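Local coordinates for protein 3,4-dihydroxybenzoate decarboxylase (Enterobacter cloacae, PDB 5NY5) that probably catalyses the reversible, prenylated-flavin- and metal-dependent decarboxylation of 3,4-dihydroxybenzoate to catechol, as a member of the UbiD family, at residues A[42-47]-A[319-324]; A[288-293]-A[361-366]; A[333-338]-A[354-359]. All blocks are in the same frame, centred on the assembly; numbering follows the deposited sequence.

In the fold
The three contacts run from the N-terminal region into the C-terminal domain. Centres of contacts 1 and 2 are about 12 Å apart, those of contacts 2 and 3 also about 12 Å, and those of contacts 1 and 3 about 17 Å. Along the chain contacts 1 and 2 interlock: 288-293 comes before 319-324, and 361-366 after it. Contact 3 follows contact 1 and falls wholly between the two halves of contact 2. The 319-324 segment leads into helix 324-346, which carries one half of contact 3, while contact 2 reaches strand 365-370 and contact 3 strand 351-356, neighbours in one mixed sheet. Together they join all three UbiD family regions, and each also touches the second subunit.

Contact 1 (A[42-47]-A[319-324]); sequences IGAGGT and TLVGPG
Gly324 lies against the backbone of Ala44, Gly45 and Gly46, and most of this contact is main chain on main chain. Gly324 CA comes within 3.3 Å of Gly45 O, and it makes a bent CA-H...O contact with Ala44 O at 3.5 Å. Beside these, Gly46 CA packs on Gly324 C at 3.7 Å. Glycine suits both positions, since each has positive phi and lies too near the facing backbone to leave space for a beta carbon. The apolar share is slight: Ala44 CB meets Val321 CG1 at 4.2 Å, and Val321 also rests on Ala36 and Tyr39 of helix 34-42. In the UbiD fold these segments are the turn leaving helix 34-42 in the N-terminal domain and the link from strand 316-319 into helix 324-346, where a cis peptide before Pro323 redirects the chain. Water supplies the polar bridges. One molecule accepts from Gly324 N at 2.8 Å and donates to Thr47 OG1 at 3.0 Å; a second joins Thr47 N to Gly324 O by weak bonds. The small hydroxyl of Thr47 also hydrogen-bonds Phe290 O, while Thr47 O is held by Arg475 of the second subunit.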
loop_
_atom_site.group_PDB
_atom_site.type_symbol
_atom_site.label_atom_id
_atom_site.label_comp_id
_atom_site.label_asym_id
_atom_site.label_seq_id
_atom_site.Cartn_x
_atom_site.Cartn_y
_atom_site.Cartn_z
ATOM N N ILE A 42 29.251 16.799 29.894
ATOM C CA ILE A 42 29.199 16.269 31.251
ATOM C C ILE A 42 27.816 15.734 31.608
ATOM O O ILE A 42 27.694 14.639 32.158
ATOM C CB ILE A 42 29.674 17.343 32.255
ATOM C CG1 ILE A 42 31.189 17.532 32.121
ATOM C CG2 ILE A 42 29.294 16.963 33.677
ATOM C CD1 ILE A 42 31.746 18.695 32.890
ATOM N N GLY A 43 26.754 16.477 31.305
ATOM C CA GLY A 43 25.445 16.031 31.749
ATOM C C GLY A 43 24.227 16.527 30.995
ATOM O O GLY A 43 23.099 16.320 31.451
ATOM N N ALA A 44 24.425 17.171 29.844
ATOM C CA ALA A 44 23.291 17.677 29.075
ATOM C C ALA A 44 22.350 16.546 28.672
ATOM O O ALA A 44 21.149 16.584 28.963
ATOM C CB ALA A 44 23.787 18.435 27.845
ATOM N N GLY A 45 22.882 15.526 28.004
ATOM C CA GLY A 45 22.100 14.367 27.631
ATOM C C GLY A 45 20.978 14.700 26.659
ATOM O O GLY A 45 21.005 15.699 25.939
ATOM N N GLY A 46 19.975 13.827 26.649
ATOM C CA GLY A 46 18.808 14.058 25.815
ATOM C C GLY A 46 19.156 14.070 24.341
ATOM O O GLY A 46 19.981 13.282 23.863
ATOM N N THR A 47 18.529 14.985 23.608
ATOM C CA THR A 47 18.707 15.091 22.167
ATOM C C THR A 47 19.884 15.978 21.778
ATOM O O THR A 47 20.020 16.321 20.601
ATOM C CB THR A 47 17.423 15.611 21.515
ATOM O OG1 THR A 47 17.106 16.906 22.036
ATOM C CG2 THR A 47 16.272 14.667 21.801
ATOM N N THR A 319 19.347 27.015 35.889
ATOM C CA THR A 319 18.821 26.940 34.533
ATOM C C THR A 319 19.116 25.542 33.998
ATOM O O THR A 319 19.505 24.644 34.751
ATOM C CB THR A 319 19.411 28.051 33.655
ATOM O OG1 THR A 319 18.761 28.054 32.378
ATOM C CG2 THR A 319 20.905 27.847 33.460
ATOM N N LEU A 320 18.917 25.347 32.698
ATOM C CA LEU A 320 19.177 24.063 32.066
ATOM C C LEU A 320 20.089 24.261 30.865
ATOM O O LEU A 320 20.340 25.384 30.421
ATOM C CB LEU A 320 17.875 23.360 31.649
ATOM C CG LEU A 320 16.799 24.117 30.863
ATOM C CD1 LEU A 320 17.193 24.355 29.414
ATOM C CD2 LEU A 320 15.475 23.374 30.932
ATOM N N VAL A 321 20.581 23.144 30.339
ATOM C CA VAL A 321 21.409 23.117 29.139
ATOM C C VAL A 321 20.873 22.026 28.225
ATOM O O VAL A 321 20.587 20.915 28.682
ATOM C CB VAL A 321 22.893 22.865 29.470
ATOM C CG1 VAL A 321 23.698 22.655 28.201
ATOM C CG2 VAL A 321 23.465 24.023 30.274
ATOM N N GLY A 322 20.730 22.340 26.943
ATOM C CA GLY A 322 20.319 21.337 25.981
ATOM C C GLY A 322 19.152 21.688 25.080
ATOM O O GLY A 322 19.356 22.008 23.914
ATOM N N PRO A 323 17.918 21.637 25.610
ATOM C CA PRO A 323 17.536 21.371 27.001
ATOM C C PRO A 323 17.720 19.923 27.441
ATOM O O PRO A 323 17.568 19.648 28.627
ATOM C CB PRO A 323 16.061 21.763 27.031
ATOM C CG PRO A 323 15.588 21.508 25.660
ATOM C CD PRO A 323 16.737 21.867 24.760
ATOM N N GLY A 324 18.022 19.028 26.507
ATOM C CA GLY A 324 18.550 17.718 26.853
ATOM C C GLY A 324 17.652 16.927 27.772
ATOM O O GLY A 324 16.428 17.060 27.748
HETATM O O HOH W 1 15.911 15.209 25.048
HETATM O O HOH W 2 18.162 19.134 23.760
#

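Contact 2 (A[288-293]-A[361-366]); sequences PEFPGY and GGKFLG
Phe290 meets Phe364 in an offset edge-to-face pair, the edge of the Phe290 ring turned to the face of Phe364. The ring centroids are 4.9 Å apart, the planes are inclined at 65°, and the closest atoms, Phe290 CZ and Phe364 CZ, lie 3.4 Å apart. This is the tight part of the contact, and it is apolar throughout. Pro291 adds to it: its CG rests 3.7 Å from Phe364 CE2, while its CD covers the rim of one face of the Phe290 ring. Phenylalanine at both places supplies broad flat surfaces, and the rigid proline touches both rings. Gly361, with its positive phi, brings only its CA to the edge of the Phe290 ring, at 4.0 Å from CD1; the bare backbone lets the aromatic ring come this close.

Lys363, the one partly exposed residue that touches here, lays its aliphatic chain across the opposite face of Phe290. Lys363 CD stands 3.8 Å from the Phe290 ring centroid in a CH-pi contact, 21° off the normal. Bends at chi3 and chi4 then carry the ammonium group on to Tyr392 and Glu394, so one residue serves both an apolar face and a polar, looser periphery.

Phe290 and Pro291 occupy the corners of a type I beta turn, closed by the bond from Gly292 N to Glu289 O at 3.1 Å. Glu289 of this turn forms a salt bridge to Arg171, a prenylated FMN-binding residue, which ties the turn to the cofactor site. The turn lies between strands 285-288 and 294-296. Phe364 precedes strand 365-370, His327 of helix 324-346 stacks on Phe290, and Trp415 of the second subunit hydrogen-bonds Pro291 O.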
loop_
_atom_site.group_PDB
_atom_site.type_symbol
_atom_site.label_atom_id
_atom_site.label_comp_id
_atom_site.label_asym_id
_atom_site.label_seq_id
_atom_site.Cartn_x
_atom_site.Cartn_y
_atom_site.Cartn_z
ATOM N N PRO A 288 18.078 26.551 21.331
ATOM C CA PRO A 288 17.928 25.113 21.089
ATOM C C PRO A 288 16.629 24.604 21.697
ATOM O O PRO A 288 16.324 24.864 22.863
ATOM C CB PRO A 288 19.154 24.507 21.780
ATOM C CG PRO A 288 20.150 25.605 21.800
ATOM C CD PRO A 288 19.374 26.875 21.951
ATOM N N GLU A 289 15.860 23.880 20.895
ATOM C CA GLU A 289 14.590 23.324 21.331
ATOM C C GLU A 289 14.763 21.867 21.743
ATOM O O GLU A 289 15.800 21.244 21.508
ATOM C CB GLU A 289 13.540 23.451 20.225
ATOM C CG GLU A 289 13.318 24.872 19.731
ATOM C CD GLU A 289 12.667 25.764 20.771
ATOM O OE1 GLU A 289 12.722 27.000 20.608
ATOM O OE2 GLU A 289 12.095 25.234 21.746
ATOM N N PHE A 290 13.718 21.321 22.363
ATOM C CA PHE A 290 13.797 19.947 22.843
ATOM C C PHE A 290 13.988 18.896 21.746
ATOM O O PHE A 290 14.631 17.874 22.041
ATOM C CB PHE A 290 12.561 19.624 23.704
ATOM C CG PHE A 290 11.285 19.469 22.927
ATOM C CD1 PHE A 290 10.898 18.229 22.449
ATOM C CD2 PHE A 290 10.463 20.557 22.692
ATOM C CE1 PHE A 290 9.726 18.078 21.739
ATOM C CE2 PHE A 290 9.286 20.411 21.983
ATOM C CZ PHE A 290 8.919 19.169 21.506
ATOM N N PRO A 291 13.487 19.049 20.511
ATOM C CA PRO A 291 13.787 18.028 19.493
ATOM C C PRO A 291 15.260 17.943 19.128
ATOM O O PRO A 291 15.687 16.912 18.595
ATOM C CB PRO A 291 12.938 18.464 18.290
ATOM C CG PRO A 291 11.873 19.299 18.863
ATOM C CD PRO A 291 12.533 20.038 19.978
ATOM N N GLY A 292 16.046 18.982 19.392
ATOM C CA GLY A 292 17.472 18.960 19.115
ATOM C C GLY A 292 17.943 20.001 18.126
ATOM O O GLY A 292 19.135 20.012 17.788
ATOM N N TYR A 293 17.074 20.882 17.649
ATOM C CA TYR A 293 17.429 21.891 16.668
ATOM C C TYR A 293 17.232 23.273 17.274
ATOM O O TYR A 293 16.513 23.443 18.261
ATOM C CB TYR A 293 16.585 21.742 15.395
ATOM C CG TYR A 293 16.522 20.325 14.875
ATOM C CD1 TYR A 293 17.445 19.863 13.946
ATOM C CD2 TYR A 293 15.544 19.446 15.316
ATOM C CE1 TYR A 293 17.394 18.569 13.472
ATOM C CE2 TYR A 293 15.485 18.150 14.850
ATOM C CZ TYR A 293 16.411 17.717 13.927
ATOM O OH TYR A 293 16.354 16.426 13.458
ATOM N N GLY A 361 12.511 13.804 23.299
ATOM C CA GLY A 361 12.433 14.929 24.206
ATOM C C GLY A 361 11.383 14.791 25.281
ATOM O O GLY A 361 11.028 15.784 25.917
ATOM N N GLY A 362 10.881 13.580 25.509
ATOM C CA GLY A 362 9.768 13.373 26.408
ATOM C C GLY A 362 8.406 13.650 25.813
ATOM O O GLY A 362 7.411 13.612 26.545
ATOM N N LYS A 363 8.324 13.920 24.514
ATOM C CA LYS A 363 7.050 14.268 23.893
ATOM C C LYS A 363 6.761 13.502 22.610
ATOM O O LYS A 363 5.617 13.104 22.389
ATOM C CB LYS A 363 7.002 15.783 23.615
ATOM C CG LYS A 363 7.076 16.649 24.865
ATOM C CD LYS A 363 7.343 18.110 24.534
ATOM C CE LYS A 363 6.112 18.794 23.969
ATOM N NZ LYS A 363 5.007 18.861 24.963
ATOM N N PHE A 364 7.762 13.272 21.764
ATOM C CA PHE A 364 7.505 12.763 20.421
ATOM C C PHE A 364 7.427 11.243 20.340
ATOM O O PHE A 364 6.681 10.717 19.510
ATOM C CB PHE A 364 8.581 13.258 19.451
ATOM C CG PHE A 364 8.505 14.727 19.151
ATOM C CD1 PHE A 364 7.448 15.492 19.610
ATOM C CD2 PHE A 364 9.490 15.343 18.400
ATOM C CE1 PHE A 364 7.379 16.845 19.331
ATOM C CE2 PHE A 364 9.425 16.693 18.116
ATOM C CZ PHE A 364 8.366 17.444 18.580
ATOM N N LEU A 365 8.174 10.521 21.170
ATOM C CA LEU A 365 8.261 9.069 21.083
ATOM C C LEU A 365 7.739 8.439 22.364
ATOM O O LEU A 365 8.201 8.776 23.458
ATOM C CB LEU A 365 9.701 8.621 20.818
ATOM C CG LEU A 365 9.967 7.116 20.805
ATOM C CD1 LEU A 365 9.001 6.403 19.883
ATOM C CD2 LEU A 365 11.404 6.833 20.389
ATOM N N GLY A 366 6.786 7.524 22.222
ATOM C CA GLY A 366 6.230 6.821 23.357
ATOM C C GLY A 366 6.454 5.327 23.294
ATOM O O GLY A 366 6.178 4.688 22.275
#

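Contact 3 (A[333-338]-A[354-359]); sequences LPTEAS and VYAHTA
Glu336 reaches from its helix to the edge of Tyr355 and to the backbone of Ala356. Its CG is anti to the carbonyl carbon (chi1 -58°) and the chain beyond is extended, which carries the carboxylate along the flank of the strand. There Glu336 OE2 accepts a nearly straight hydrogen bond from Ala356 N, 3.0 Å long, with the N-H arriving on the anti side, tilted out of the carboxylate plane. The same oxygen lies in the plane of the Tyr355 ring, 3.5 Å from CD1. The two side chains run alongside each other in the same direction, but their flat ends are almost perpendicular, at 81°. Arg79 forms a salt bridge to OE2 as well, so this buried oxygen is gripped twice, and the ion pair probably favours the charged form of the glutamate.

Apolar atoms pack beside the carboxylate. Val354 CG1 touches Glu336 CB at 3.8 Å, and Thr335 CB meets Ala356 CB at 4.0 Å; these short or branched side chains let helix and strand come close. Thr335 turns its hydroxyl to Ala331 O and Gly362 O. On the strand side the Tyr355 ring lies over His357 CA, while its OH accepts a hydrogen bond from Thr358 N at 3.2 Å, linking the ring to the 3-10 segment at 358-359.

The axes of the helix segment and strand 354-356 approach to 7.4 Å and run roughly antiparallel, with 149° between their N-to-C directions. This is helix-on-sheet packing of the alpha/beta kind: helix 324-346 lies on the strand at the edge, within this chain, of the mixed C-terminal sheet, and the side chain of Glu336 lies about 8 Å from that of Phe222, a residue of the prenylated FMN site.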
loop_
_atom_site.group_PDB
_atom_site.type_symbol
_atom_site.label_atom_id
_atom_site.label_comp_id
_atom_site.label_asym_id
_atom_site.label_seq_id
_atom_site.Cartn_x
_atom_site.Cartn_y
_atom_site.Cartn_z
ATOM N N LEU A 333 7.541 13.023 32.335
ATOM C CA LEU A 333 6.766 12.528 33.470
ATOM C C LEU A 333 5.289 12.875 33.359
ATOM O O LEU A 333 4.452 11.990 33.611
ATOM C CB LEU A 333 7.376 13.043 34.778
ATOM C CG LEU A 333 8.706 12.404 35.172
ATOM C CD1 LEU A 333 9.252 13.030 36.440
ATOM C CD2 LEU A 333 8.534 10.906 35.349
ATOM N N PRO A 334 4.888 14.101 32.995
ATOM C CA PRO A 334 3.460 14.327 32.724
ATOM C C PRO A 334 2.936 13.482 31.578
ATOM O O PRO A 334 1.807 12.982 31.647
ATOM C CB PRO A 334 3.398 15.824 32.396
ATOM C CG PRO A 334 4.593 16.405 33.035
ATOM C CD PRO A 334 5.654 15.357 32.932
ATOM N N THR A 335 3.734 13.311 30.523
ATOM C CA THR A 335 3.301 12.512 29.381
ATOM C C THR A 335 2.988 11.083 29.800
ATOM O O THR A 335 1.909 10.559 29.504
ATOM C CB THR A 335 4.377 12.527 28.296
ATOM O OG1 THR A 335 4.698 13.881 27.960
ATOM C CG2 THR A 335 3.888 11.805 27.054
ATOM N N GLU A 336 3.919 10.441 30.506
ATOM C CA GLU A 336 3.710 9.061 30.930
ATOM C C GLU A 336 2.523 8.942 31.874
ATOM O O GLU A 336 1.738 7.992 31.778
ATOM C CB GLU A 336 4.972 8.528 31.601
ATOM C CG GLU A 336 6.202 8.587 30.724
ATOM C CD GLU A 336 7.477 8.365 31.501
ATOM O OE1 GLU A 336 7.394 7.996 32.692
ATOM O OE2 GLU A 336 8.567 8.564 30.924
ATOM N N ALA A 337 2.376 9.897 32.792
ATOM C CA ALA A 337 1.324 9.806 33.798
ATOM C C ALA A 337 -0.058 9.839 33.158
ATOM O O ALA A 337 -0.920 9.009 33.469
ATOM C CB ALA A 337 1.476 10.935 34.815
ATOM N N SER A 338 -0.289 10.794 32.255
ATOM C CA SER A 338 -1.597 10.903 31.621
ATOM C C SER A 338 -1.870 9.716 30.703
ATOM O O SER A 338 -3.005 9.235 30.624
ATOM C CB SER A 338 -1.701 12.220 30.854
ATOM O OG SER A 338 -0.648 12.348 29.919
ATOM N N VAL A 354 5.200 2.810 30.847
ATOM C CA VAL A 354 5.271 3.663 29.667
ATOM C C VAL A 354 6.456 4.603 29.836
ATOM O O VAL A 354 6.721 5.096 30.934
ATOM C CB VAL A 354 3.947 4.429 29.441
ATOM C CG1 VAL A 354 3.493 5.102 30.722
ATOM C CG2 VAL A 354 4.086 5.451 28.321
ATOM N N TYR A 355 7.180 4.831 28.746
ATOM C CA TYR A 355 8.364 5.680 28.745
ATOM C C TYR A 355 8.207 6.725 27.654
ATOM O O TYR A 355 8.060 6.380 26.478
ATOM C CB TYR A 355 9.636 4.848 28.527
ATOM C CG TYR A 355 10.928 5.639 28.464
ATOM C CD1 TYR A 355 11.040 6.891 29.052
ATOM C CD2 TYR A 355 12.040 5.124 27.813
ATOM C CE1 TYR A 355 12.216 7.608 28.990
ATOM C CE2 TYR A 355 13.224 5.835 27.749
ATOM C CZ TYR A 355 13.306 7.076 28.340
ATOM O OH TYR A 355 14.479 7.787 28.277
ATOM N N ALA A 356 8.222 7.996 28.044
ATOM C CA ALA A 356 8.300 9.098 27.089
ATOM C C ALA A 356 9.769 9.254 26.729
ATOM O O ALA A 356 10.507 10.019 27.348
ATOM C CB ALA A 356 7.712 10.376 27.674
ATOM N N HIS A 357 10.188 8.509 25.706
ATOM C CA HIS A 357 11.604 8.301 25.440
ATOM C C HIS A 357 12.348 9.621 25.287
ATOM O O HIS A 357 11.833 10.586 24.716
ATOM C CB HIS A 357 11.779 7.454 24.183
ATOM C CG HIS A 357 13.114 6.788 24.087
ATOM N ND1 HIS A 357 14.281 7.488 23.880
ATOM C CD2 HIS A 357 13.467 5.485 24.173
ATOM C CE1 HIS A 357 15.298 6.646 23.844
ATOM N NE2 HIS A 357 14.830 5.424 24.018
ATOM N N THR A 358 13.575 9.654 25.812
ATOM C CA THR A 358 14.379 10.868 25.777
ATOM C C THR A 358 14.784 11.251 24.362
ATOM O O THR A 358 15.116 12.416 24.120
ATOM C CB THR A 358 15.621 10.698 26.659
ATOM O OG1 THR A 358 16.381 11.912 26.666
ATOM C CG2 THR A 358 16.492 9.569 26.145
ATOM N N ALA A 359 14.763 10.305 23.422
ATOM C CA ALA A 359 15.024 10.645 22.031
ATOM C C ALA A 359 13.911 11.493 21.438
ATOM O O ALA A 359 14.149 12.226 20.474
ATOM C CB ALA A 359 15.220 9.377 21.203
#